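Extracellular endo-alpha-(1->5)-L-arabinanase 1 (Bacillus subtilis, PDB 1UV4) hydrolyses internal alpha-1,5-linkages of linear arabinan and of branched sugar beet arabinan as a secreted, calcium-binding enzyme of plant cell-wall degradation. Local coordinates at residues His13-Gly21 with Ala75-Tyr85; Ile132-Lys140 with Glu185-Tyr196. All coordinates share one frame; numbering follows the deposited sequence. Where two conformers were deposited one is given.

Contact 1 of 2, residues His13-Gly21 with Ala75-Tyr85. With CA (calcium ion), chain D; EDO (1,2-ethanediol), chain G.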
loop_
_atom_site.group_PDB
_atom_site.type_symbol
_atom_site.label_atom_id
_atom_site.label_comp_id
_atom_site.label_asym_id
_atom_site.label_seq_id
_atom_site.Cartn_x
_atom_site.Cartn_y
_atom_site.Cartn_z
ATOM N N HIS A 13 9.229 -0.816 5.725
ATOM C CA HIS A 13 7.967 -0.197 6.114
ATOM C C HIS A 13 7.137 0.039 4.849
ATOM O O HIS A 13 7.644 0.438 3.814
ATOM C CB HIS A 13 8.293 1.180 6.784
ATOM C CG HIS A 13 7.145 1.809 7.510
ATOM N ND1 HIS A 13 6.880 3.154 7.406
ATOM C CD2 HIS A 13 6.212 1.303 8.346
ATOM C CE1 HIS A 13 5.820 3.443 8.141
ATOM N NE2 HIS A 13 5.390 2.340 8.715
ATOM N N ASP A 14 5.847 -0.215 4.956
ATOM C CA ASP A 14 4.881 -0.019 3.829
ATOM C C ASP A 14 5.257 -0.877 2.634
ATOM O O ASP A 14 5.449 -0.358 1.537
ATOM C CB ASP A 14 4.718 1.441 3.428
ATOM C CG ASP A 14 4.551 2.377 4.614
ATOM O OD1 ASP A 14 3.693 2.109 5.490
ATOM O OD2 ASP A 14 5.230 3.444 4.768
ATOM N N PRO A 15 5.398 -2.191 2.816
ATOM C CA PRO A 15 5.963 -3.052 1.751
ATOM C C PRO A 15 5.012 -3.417 0.589
ATOM O O PRO A 15 3.794 -3.474 0.737
ATOM C CB PRO A 15 6.304 -4.320 2.511
ATOM C CG PRO A 15 5.213 -4.365 3.560
ATOM C CD PRO A 15 5.069 -2.965 4.028
ATOM N N THR A 16 5.657 -3.705 -0.533
ATOM C CA THR A 16 5.022 -4.411 -1.650
ATOM C C THR A 16 6.071 -5.394 -2.131
ATOM O O THR A 16 7.261 -5.235 -1.854
ATOM C CB THR A 16 4.618 -3.374 -2.710
ATOM O OG1 THR A 16 3.793 -3.954 -3.756
ATOM C CG2 THR A 16 5.770 -2.791 -3.440
ATOM N N MET A 17 5.678 -6.441 -2.851
ATOM C CA MET A 17 6.622 -7.483 -3.193
ATOM C C MET A 17 6.224 -8.080 -4.519
ATOM O O MET A 17 5.055 -8.167 -4.821
ATOM C CB MET A 17 6.598 -8.578 -2.108
ATOM C CG MET A 17 7.607 -9.730 -2.325
ATOM S SD MET A 17 7.751 -10.840 -0.896
ATOM C CE MET A 17 6.424 -11.954 -1.197
ATOM N N ILE A 18 7.208 -8.524 -5.317
ATOM C CA ILE A 18 6.953 -9.148 -6.617
ATOM C C ILE A 18 8.126 -10.072 -6.980
ATOM O O ILE A 18 9.235 -9.837 -6.574
ATOM C CB ILE A 18 6.681 -8.081 -7.686
ATOM C CG1 ILE A 18 6.108 -8.674 -8.980
ATOM C CG2 ILE A 18 7.943 -7.204 -7.920
ATOM C CD1 ILE A 18 5.468 -7.601 -9.884
ATOM N N LYS A 19 7.841 -11.149 -7.674
ATOM C CA LYS A 19 8.848 -12.096 -8.173
ATOM C C LYS A 19 9.340 -11.642 -9.536
ATOM O O LYS A 19 8.531 -11.271 -10.396
ATOM C CB LYS A 19 8.210 -13.478 -8.302
ATOM C CG LYS A 19 9.189 -14.617 -8.606
ATOM C CD LYS A 19 9.867 -15.048 -7.333
ATOM C CE LYS A 19 11.067 -15.938 -7.575
ATOM N NZ LYS A 19 10.674 -17.210 -8.324
ATOM N N GLU A 20 10.653 -11.703 -9.761
ATOM C CA GLU A 20 11.229 -11.528 -11.092
ATOM C C GLU A 20 12.348 -12.549 -11.281
ATOM O O GLU A 20 13.353 -12.508 -10.561
ATOM C CB GLU A 20 11.760 -10.150 -11.329
ATOM C CG GLU A 20 12.418 -9.966 -12.683
ATOM C CD GLU A 20 13.013 -8.590 -12.782
ATOM O OE1 GLU A 20 14.150 -8.391 -12.328
ATOM O OE2 GLU A 20 12.302 -7.686 -13.228
ATOM N N GLY A 21 12.118 -13.538 -12.128
ATOM C CA GLY A 21 13.101 -14.568 -12.339
ATOM C C GLY A 21 13.293 -15.390 -11.073
ATOM O O GLY A 21 12.309 -15.791 -10.453
ATOM N N ALA A 75 5.556 4.282 0.423
ATOM C CA ALA A 75 4.461 3.349 0.166
ATOM C C ALA A 75 4.310 2.961 -1.306
ATOM O O ALA A 75 3.307 3.177 -1.941
ATOM C CB ALA A 75 3.177 3.902 0.769
ATOM N N PRO A 76 5.383 2.380 -1.842
ATOM C CA PRO A 76 5.362 1.922 -3.230
ATOM C C PRO A 76 4.374 0.787 -3.438
ATOM O O PRO A 76 4.035 0.038 -2.531
ATOM C CB PRO A 76 6.799 1.509 -3.454
ATOM C CG PRO A 76 7.212 1.021 -2.174
ATOM C CD PRO A 76 6.630 2.024 -1.151
ATOM N N ASP A 77 3.957 0.663 -4.688
ATOM C CA ASP A 77 3.096 -0.410 -5.084
ATOM C C ASP A 77 3.476 -0.843 -6.480
ATOM O O ASP A 77 3.711 0.014 -7.300
ATOM C CB ASP A 77 1.634 0.013 -4.990
ATOM C CG ASP A 77 0.735 -1.115 -5.261
ATOM O OD1 ASP A 77 0.589 -2.028 -4.368
ATOM O OD2 ASP A 77 0.117 -1.275 -6.370
ATOM N N ILE A 78 3.538 -2.146 -6.714
ATOM C CA ILE A 78 4.052 -2.637 -8.003
ATOM C C ILE A 78 3.230 -3.788 -8.523
ATOM O O ILE A 78 2.763 -4.636 -7.768
ATOM C CB ILE A 78 5.535 -3.002 -7.856
ATOM C CG1 ILE A 78 6.185 -3.200 -9.233
ATOM C CG2 ILE A 78 5.734 -4.181 -6.961
ATOM C CD1 ILE A 78 7.689 -3.276 -9.176
ATOM N N GLN A 79 3.072 -3.808 -9.836
ATOM C CA GLN A 79 2.480 -4.929 -10.549
ATOM C C GLN A 79 3.106 -5.030 -11.914
ATOM O O GLN A 79 3.517 -4.038 -12.487
ATOM C CB GLN A 79 1.006 -4.703 -10.824
ATOM C CG GLN A 79 0.074 -4.734 -9.635
ATOM C CD GLN A 79 -0.213 -6.133 -9.070
ATOM O OE1 GLN A 79 -0.397 -6.272 -7.862
ATOM N NE2 GLN A 79 -0.213 -7.132 -9.907
ATOM N N TYR A 80 3.114 -6.226 -12.471
ATOM C CA TYR A 80 3.434 -6.417 -13.886
ATOM C C TYR A 80 2.109 -6.548 -14.673
ATOM O O TYR A 80 1.300 -7.392 -14.365
ATOM C CB TYR A 80 4.330 -7.655 -14.077
ATOM C CG TYR A 80 4.924 -7.796 -15.457
ATOM C CD1 TYR A 80 6.138 -7.197 -15.793
ATOM C CD2 TYR A 80 4.280 -8.520 -16.405
ATOM C CE1 TYR A 80 6.687 -7.338 -17.064
ATOM C CE2 TYR A 80 4.812 -8.684 -17.683
ATOM C CZ TYR A 80 6.016 -8.077 -18.008
ATOM O OH TYR A 80 6.512 -8.285 -19.306
ATOM N N TYR A 81 1.887 -5.714 -15.682
ATOM C CA TYR A 81 0.620 -5.705 -16.434
ATOM C C TYR A 81 0.900 -5.202 -17.813
ATOM O O TYR A 81 1.624 -4.210 -17.946
ATOM C CB TYR A 81 -0.393 -4.773 -15.730
ATOM C CG TYR A 81 -1.630 -4.452 -16.515
ATOM C CD1 TYR A 81 -2.554 -5.436 -16.831
ATOM C CD2 TYR A 81 -1.885 -3.145 -16.947
ATOM C CE1 TYR A 81 -3.711 -5.132 -17.576
ATOM C CE2 TYR A 81 -3.013 -2.826 -17.661
ATOM C CZ TYR A 81 -3.941 -3.801 -17.975
ATOM O OH TYR A 81 -5.079 -3.510 -18.697
ATOM N N ASN A 82 0.361 -5.895 -18.822
ATOM C CA ASN A 82 0.436 -5.434 -20.218
ATOM C C ASN A 82 1.900 -5.219 -20.720
ATOM O O ASN A 82 2.233 -4.216 -21.354
ATOM C CB ASN A 82 -0.433 -4.156 -20.329
ATOM C CG ASN A 82 -0.699 -3.769 -21.724
ATOM O OD1 ASN A 82 -0.987 -4.620 -22.559
ATOM N ND2 ASN A 82 -0.581 -2.482 -22.017
ATOM N N GLY A 83 2.776 -6.131 -20.303
ATOM C CA GLY A 83 4.208 -6.119 -20.612
ATOM C C GLY A 83 5.188 -5.208 -19.857
ATOM O O GLY A 83 6.340 -5.071 -20.251
ATOM N N LYS A 84 4.759 -4.582 -18.767
ATOM C CA LYS A 84 5.621 -3.659 -18.011
ATOM C C LYS A 84 5.327 -3.766 -16.543
ATOM O O LYS A 84 4.251 -4.134 -16.161
ATOM C CB LYS A 84 5.360 -2.195 -18.390
ATOM C CG LYS A 84 5.886 -1.828 -19.749
ATOM C CD LYS A 84 5.691 -0.354 -20.030
ATOM C CE LYS A 84 6.117 0.006 -21.449
ATOM N NZ LYS A 84 5.324 1.163 -21.922
ATOM N N TYR A 85 6.325 -3.443 -15.731
ATOM C CA TYR A 85 6.127 -3.157 -14.325
ATOM C C TYR A 85 5.652 -1.732 -14.166
ATOM O O TYR A 85 6.181 -0.828 -14.809
ATOM C CB TYR A 85 7.449 -3.302 -13.570
ATOM C CG TYR A 85 8.030 -4.677 -13.557
ATOM C CD1 TYR A 85 7.515 -5.655 -12.725
ATOM C CD2 TYR A 85 9.151 -4.999 -14.321
ATOM C CE1 TYR A 85 8.046 -6.903 -12.671
ATOM C CE2 TYR A 85 9.685 -6.275 -14.304
ATOM C CZ TYR A 85 9.144 -7.227 -13.451
ATOM O OH TYR A 85 9.660 -8.493 -13.375
HETATM CA CA CA D . -0.386 -4.097 -4.227
HETATM C C1 EDO G . 3.065 -7.707 -7.275
HETATM O O1 EDO G . 3.138 -7.318 -5.929
HETATM C C2 EDO G . 2.320 -9.020 -7.412
HETATM O O2 EDO G . 2.702 -9.651 -8.610
HETATM O O HOH W 1 3.167 0.369 0.003
HETATM O O HOH W 2 -0.932 -3.661 -6.569
HETATM O O HOH W 3 1.532 -4.888 -5.273
HETATM O O HOH W 4 0.279 -6.643 -4.976
HETATM O O HOH W 5 -2.128 -5.665 -4.282
#
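Ile-18 crosses from strand 16-20 to strand 75-81, and its two branches meet different partners. CB lies 3.7 Å from C1 of a bound 1,2-ethanediol, probably a crystallisation additive, and CG1 touches the same molecule. From CB the CG2 methyl meets Ile-78 CG2 at 3.9 Å, the two side chains crossing at about a right angle. The longer branch, with CG1 anti to the backbone N (chi1 -167°), carries CD1 to the edge of the Tyr-85 ring, 3.9 Å from CE1; CD1 also touches the diol and Tyr-80 N. A beta-branched residue suits this place because one stem serves two apolar partners. Farther along, Tyr-85 OH makes a weak 2.8 Å hydrogen bond to Glu-20 OE2, which also accepts from Ile-109 N. Thr-16 sets its CG2 3.4 Å from Pro-76 O and takes a weak bond from Ile-78 N on OG1, whose stronger partner is Asp-257. Small Ala-75 lets Asp-14 CB come within 3.8 Å of its CA. Asp-14, the inferred proton acceptor, comes just ahead of Thr-16; strands 16-20 and 74-81, the latter carrying calcium-binding Asp-77, begin two successive blades of the five-bladed beta-propeller of family 43 glycosidases.

Contact 2 of 2, residues Ile132-Lys140 with Glu185-Tyr196. With CA (calcium ion), chain D.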
loop_
_atom_site.group_PDB
_atom_site.type_symbol
_atom_site.label_atom_id
_atom_site.label_comp_id
_atom_site.label_asym_id
_atom_site.label_seq_id
_atom_site.Cartn_x
_atom_site.Cartn_y
_atom_site.Cartn_z
ATOM N N ILE A 132 -1.725 9.583 -0.940
ATOM C CA ILE A 132 -0.648 8.665 -0.661
ATOM C C ILE A 132 -1.173 7.231 -0.589
ATOM O O ILE A 132 -2.369 6.959 -0.589
ATOM C CB ILE A 132 0.120 9.047 0.639
ATOM C CG1 ILE A 132 -0.696 8.757 1.886
ATOM C CG2 ILE A 132 0.569 10.495 0.607
ATOM C CD1 ILE A 132 0.050 8.886 3.168
ATOM N N ASP A 133 -0.235 6.310 -0.503
ATOM C CA ASP A 133 -0.510 4.896 -0.285
ATOM C C ASP A 133 -1.268 4.229 -1.443
ATOM O O ASP A 133 -2.318 3.608 -1.247
ATOM C CB ASP A 133 -1.234 4.593 1.023
ATOM C CG ASP A 133 -0.472 5.007 2.233
ATOM O OD1 ASP A 133 0.726 5.399 2.195
ATOM O OD2 ASP A 133 -1.062 4.967 3.348
ATOM N N PRO A 134 -0.734 4.348 -2.673
ATOM C CA PRO A 134 -1.426 3.762 -3.840
ATOM C C PRO A 134 -1.500 2.263 -3.854
ATOM O O PRO A 134 -0.608 1.590 -3.354
ATOM C CB PRO A 134 -0.560 4.209 -5.011
ATOM C CG PRO A 134 0.824 4.463 -4.403
ATOM C CD PRO A 134 0.550 4.975 -3.049
ATOM N N GLU A 135 -2.535 1.754 -4.502
ATOM C CA GLU A 135 -2.730 0.343 -4.722
ATOM C C GLU A 135 -3.342 0.150 -6.104
ATOM O O GLU A 135 -4.459 0.566 -6.346
ATOM C CB GLU A 135 -3.686 -0.195 -3.645
ATOM C CG GLU A 135 -4.398 -1.491 -3.942
ATOM C CD GLU A 135 -3.517 -2.715 -3.934
ATOM O OE1 GLU A 135 -2.266 -2.580 -4.011
ATOM O OE2 GLU A 135 -4.051 -3.866 -3.847
ATOM N N LEU A 136 -2.636 -0.547 -6.970
ATOM C CA LEU A 136 -3.148 -0.940 -8.284
ATOM C C LEU A 136 -3.892 -2.257 -8.100
ATOM O O LEU A 136 -3.392 -3.228 -7.501
ATOM C CB LEU A 136 -1.979 -1.109 -9.270
ATOM C CG LEU A 136 -2.379 -1.581 -10.666
ATOM C CD1 LEU A 136 -3.298 -0.608 -11.404
ATOM C CD2 LEU A 136 -1.111 -1.790 -11.513
ATOM N N THR A 137 -5.110 -2.297 -8.626
ATOM C CA THR A 137 -5.872 -3.520 -8.609
ATOM C C THR A 137 -6.557 -3.704 -9.964
ATOM O O THR A 137 -6.508 -2.839 -10.824
ATOM C CB THR A 137 -6.854 -3.502 -7.427
ATOM O OG1 THR A 137 -7.502 -4.774 -7.303
ATOM C CG2 THR A 137 -7.959 -2.513 -7.619
ATOM N N PHE A 138 -7.130 -4.862 -10.126
ATOM C CA PHE A 138 -7.803 -5.247 -11.368
ATOM C C PHE A 138 -9.185 -5.738 -11.073
ATOM O O PHE A 138 -9.406 -6.510 -10.119
ATOM C CB PHE A 138 -6.992 -6.266 -12.151
ATOM C CG PHE A 138 -5.625 -5.771 -12.472
ATOM C CD1 PHE A 138 -5.386 -5.009 -13.607
ATOM C CD2 PHE A 138 -4.588 -5.972 -11.565
ATOM C CE1 PHE A 138 -4.139 -4.511 -13.863
ATOM C CE2 PHE A 138 -3.359 -5.456 -11.830
ATOM C CZ PHE A 138 -3.135 -4.729 -12.954
ATOM N N ASP A 139 -10.132 -5.294 -11.899
ATOM C CA ASP A 139 -11.513 -5.696 -11.683
ATOM C C ASP A 139 -11.797 -7.053 -12.334
ATOM O O ASP A 139 -10.884 -7.725 -12.862
ATOM C CB ASP A 139 -12.484 -4.582 -12.140
ATOM C CG ASP A 139 -12.446 -4.310 -13.639
ATOM O OD1 ASP A 139 -12.061 -5.191 -14.438
ATOM O OD2 ASP A 139 -12.841 -3.240 -14.145
ATOM N N LYS A 140 -13.037 -7.517 -12.250
ATOM C CA LYS A 140 -13.368 -8.817 -12.789
ATOM C C LYS A 140 -13.116 -8.997 -14.286
ATOM O O LYS A 140 -12.998 -10.130 -14.779
ATOM C CB LYS A 140 -14.828 -9.184 -12.470
ATOM C CG LYS A 140 -15.834 -8.420 -13.243
ATOM C CD LYS A 140 -17.217 -9.065 -13.183
ATOM C CE LYS A 140 -17.459 -10.069 -14.331
ATOM N NZ LYS A 140 -17.616 -9.529 -15.782
ATOM N N GLU A 185 -5.478 3.824 6.597
ATOM C CA GLU A 185 -4.557 4.054 5.489
ATOM C C GLU A 185 -4.294 2.779 4.724
ATOM O O GLU A 185 -4.728 1.712 5.094
ATOM C CB GLU A 185 -3.220 4.606 6.024
ATOM C CG GLU A 185 -2.444 3.616 6.891
ATOM C CD GLU A 185 -0.967 3.964 7.141
ATOM O OE1 GLU A 185 -0.720 4.809 8.005
ATOM O OE2 GLU A 185 -0.019 3.352 6.548
ATOM N N ALA A 186 -3.553 2.923 3.643
ATOM C CA ALA A 186 -2.814 1.770 3.075
ATOM C C ALA A 186 -3.758 0.697 2.576
ATOM O O ALA A 186 -3.664 -0.445 2.937
ATOM C CB ALA A 186 -1.822 1.211 4.085
ATOM N N PRO A 187 -4.596 1.033 1.626
ATOM C CA PRO A 187 -5.462 -0.010 1.081
ATOM C C PRO A 187 -4.724 -1.075 0.263
ATOM O O PRO A 187 -3.718 -0.840 -0.366
ATOM C CB PRO A 187 -6.401 0.778 0.181
ATOM C CG PRO A 187 -5.557 1.901 -0.309
ATOM C CD PRO A 187 -4.773 2.320 0.934
ATOM N N THR A 188 -5.332 -2.274 0.291
ATOM C CA THR A 188 -5.028 -3.333 -0.659
ATOM C C THR A 188 -6.347 -3.974 -1.070
ATOM O O THR A 188 -7.238 -4.092 -0.279
ATOM C CB THR A 188 -3.997 -4.368 -0.071
ATOM O OG1 THR A 188 -3.609 -5.291 -1.114
ATOM C CG2 THR A 188 -4.561 -5.206 1.020
ATOM N N LEU A 189 -6.484 -4.290 -2.350
ATOM C CA LEU A 189 -7.760 -4.675 -2.924
ATOM C C LEU A 189 -7.547 -5.752 -3.944
ATOM O O LEU A 189 -6.695 -5.593 -4.809
ATOM C CB LEU A 189 -8.388 -3.412 -3.557
ATOM C CG LEU A 189 -9.895 -3.158 -3.771
ATOM C CD1 LEU A 189 -10.774 -4.053 -2.992
ATOM C CD2 LEU A 189 -10.337 -1.687 -3.629
ATOM N N THR A 190 -8.346 -6.827 -3.870
ATOM C CA THR A 190 -8.243 -7.950 -4.786
ATOM C C THR A 190 -9.624 -8.508 -5.049
ATOM O O THR A 190 -10.527 -8.348 -4.224
ATOM C CB THR A 190 -7.307 -9.031 -4.187
ATOM O OG1 THR A 190 -7.065 -10.090 -5.148
ATOM C CG2 THR A 190 -7.928 -9.734 -2.978
ATOM N N TYR A 191 -9.781 -9.162 -6.199
ATOM C CA TYR A 191 -11.022 -9.838 -6.552
ATOM C C TYR A 191 -10.793 -11.359 -6.495
ATOM O O TYR A 191 -9.925 -11.889 -7.206
ATOM C CB TYR A 191 -11.446 -9.370 -7.938
ATOM C CG TYR A 191 -12.716 -9.994 -8.442
ATOM C CD1 TYR A 191 -13.947 -9.608 -7.929
ATOM C CD2 TYR A 191 -12.665 -10.985 -9.402
ATOM C CE1 TYR A 191 -15.132 -10.200 -8.394
ATOM C CE2 TYR A 191 -13.799 -11.608 -9.844
ATOM C CZ TYR A 191 -15.031 -11.191 -9.363
ATOM O OH TYR A 191 -16.148 -11.837 -9.860
ATOM N N GLN A 192 -11.551 -12.047 -5.629
ATOM C CA GLN A 192 -11.421 -13.499 -5.446
ATOM C C GLN A 192 -12.810 -14.070 -5.244
ATOM O O GLN A 192 -13.574 -13.528 -4.447
ATOM C CB GLN A 192 -10.608 -13.825 -4.183
ATOM C CG GLN A 192 -9.262 -13.208 -4.142
ATOM C CD GLN A 192 -8.297 -13.834 -5.125
ATOM O OE1 GLN A 192 -8.370 -15.043 -5.411
ATOM N NE2 GLN A 192 -7.407 -13.016 -5.676
ATOM N N ASN A 193 -13.131 -15.152 -5.950
ATOM C CA ASN A 193 -14.386 -15.894 -5.705
ATOM C C ASN A 193 -15.638 -15.032 -5.707
ATOM O O ASN A 193 -16.554 -15.189 -4.875
ATOM C CB ASN A 193 -14.323 -16.621 -4.374
ATOM C CG ASN A 193 -13.099 -17.468 -4.234
ATOM O OD1 ASN A 193 -12.712 -18.199 -5.161
ATOM N ND2 ASN A 193 -12.467 -17.395 -3.060
ATOM N N GLY A 194 -15.703 -14.142 -6.668
ATOM C CA GLY A 194 -16.919 -13.408 -6.881
ATOM C C GLY A 194 -17.071 -12.210 -5.992
ATOM O O GLY A 194 -18.088 -11.545 -6.115
ATOM N N TYR A 195 -16.073 -11.920 -5.148
ATOM C CA TYR A 195 -16.081 -10.718 -4.316
ATOM C C TYR A 195 -14.843 -9.872 -4.467
ATOM O O TYR A 195 -13.742 -10.381 -4.658
ATOM C CB TYR A 195 -16.190 -11.030 -2.810
ATOM C CG TYR A 195 -17.544 -11.475 -2.292
ATOM C CD1 TYR A 195 -18.516 -10.545 -1.958
ATOM C CD2 TYR A 195 -17.818 -12.823 -2.107
ATOM C CE1 TYR A 195 -19.742 -10.949 -1.473
ATOM C CE2 TYR A 195 -19.046 -13.235 -1.639
ATOM C CZ TYR A 195 -19.985 -12.288 -1.310
ATOM O OH TYR A 195 -21.213 -12.713 -0.836
ATOM N N TYR A 196 -15.060 -8.580 -4.335
ATOM C CA TYR A 196 -13.977 -7.635 -4.085
ATOM C C TYR A 196 -13.686 -7.602 -2.596
ATOM O O TYR A 196 -14.591 -7.532 -1.770
ATOM C CB TYR A 196 -14.331 -6.251 -4.619
ATOM C CG TYR A 196 -14.465 -6.261 -6.130
ATOM C CD1 TYR A 196 -13.353 -6.174 -6.959
ATOM C CD2 TYR A 196 -15.707 -6.375 -6.725
ATOM C CE1 TYR A 196 -13.457 -6.181 -8.349
ATOM C CE2 TYR A 196 -15.832 -6.392 -8.111
ATOM C CZ TYR A 196 -14.704 -6.285 -8.930
ATOM O OH TYR A 196 -14.838 -6.286 -10.306
HETATM CA CA CA D . -0.386 -4.097 -4.227
HETATM O O HOH W 6 -1.600 0.996 -0.080
HETATM O O HOH W 5 -2.128 -5.665 -4.282
HETATM O O HOH W 7 -4.376 -5.639 -6.405
HETATM O O HOH W 2 -0.932 -3.661 -6.569
HETATM O O HOH W 8 -7.950 -8.215 -8.495
HETATM O O HOH W 4 0.279 -6.643 -4.976
HETATM O O HOH W 3 1.532 -4.888 -5.273
#
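Glu-135 stretches over to strand 185-192 and divides its carboxylate between metal and protein. A bend at its second torsion (chi2 71°) brings OE1 to the calcium ion at 2.4 Å while OE2 stays beside the neighbouring strand. There OE2 accepts a nearly straight bond from Leu-189 N, 2.9 Å long at 167°, reached on its anti side. Thr-188 OG1 lies 3.1 Å from the same OE2, but its one proton also has Asp-257 within reach, so its choice is not settled; a calcium-bound water probably donates to OE2 as well. A glutamate suits the site because its two oxygens can do separate jobs. Next along, Thr-137 OG1 donates to Leu-189 O at 2.7 Å, coming from above the carbonyl plane, 60° out of it. Toward the active site, Asp-133 OD2 packs 3.5 Å from CB of Glu-185, the inferred proton donor, which Asp-133 is thought to help orient.

Against this buried, multiply bonded part, the outer end is partly exposed. One water bridges Phe-138 O and Tyr-191 N; the two backbones make no direct hydrogen bond to each other. Exposed Lys-140 lays its CB over a face of the Tyr-191 ring, 4.0 Å from the centroid, a CH-pi contact suited to the aliphatic part of a lysine, while its backbone N gives a hydrogen bond of 2.9 Å to Tyr-196 OH. Asp-139 turns its carboxylate back to Trp-145 and Asn-143.

Strands 135-138 and 184-192 run nearly parallel as the first strands of two successive blades, the former reaching the central calcium through Glu-135. On the flank of strand 135-138 toward the preceding blade, Leu-136 packs on Gln-79 and Tyr-88; beyond strand 184-192, Tyr-196 touches Tyr-227.

From the N terminus, strand 4-8 goes to the last blade, beside strand 276-283. The chain then enters segment 13-21, builds the blade that runs from strand 16-20 to strand 49-54 and returns at segment 75-85, where contact 1 closes a loop of 53 residues. After the next blade, contact 2 opens at 132-140 and closes at 185-196 over 44 residues. The loops follow in series, neither nested nor crossing, so four successive blades are joined in two pairs. Between the pairs, Asp-77 OD2 probably accepts a hydrogen bond from Leu-136 N, and both contacts share a central calcium ion and four of its waters. Asp-257, from the last blade, completes its protein ligands.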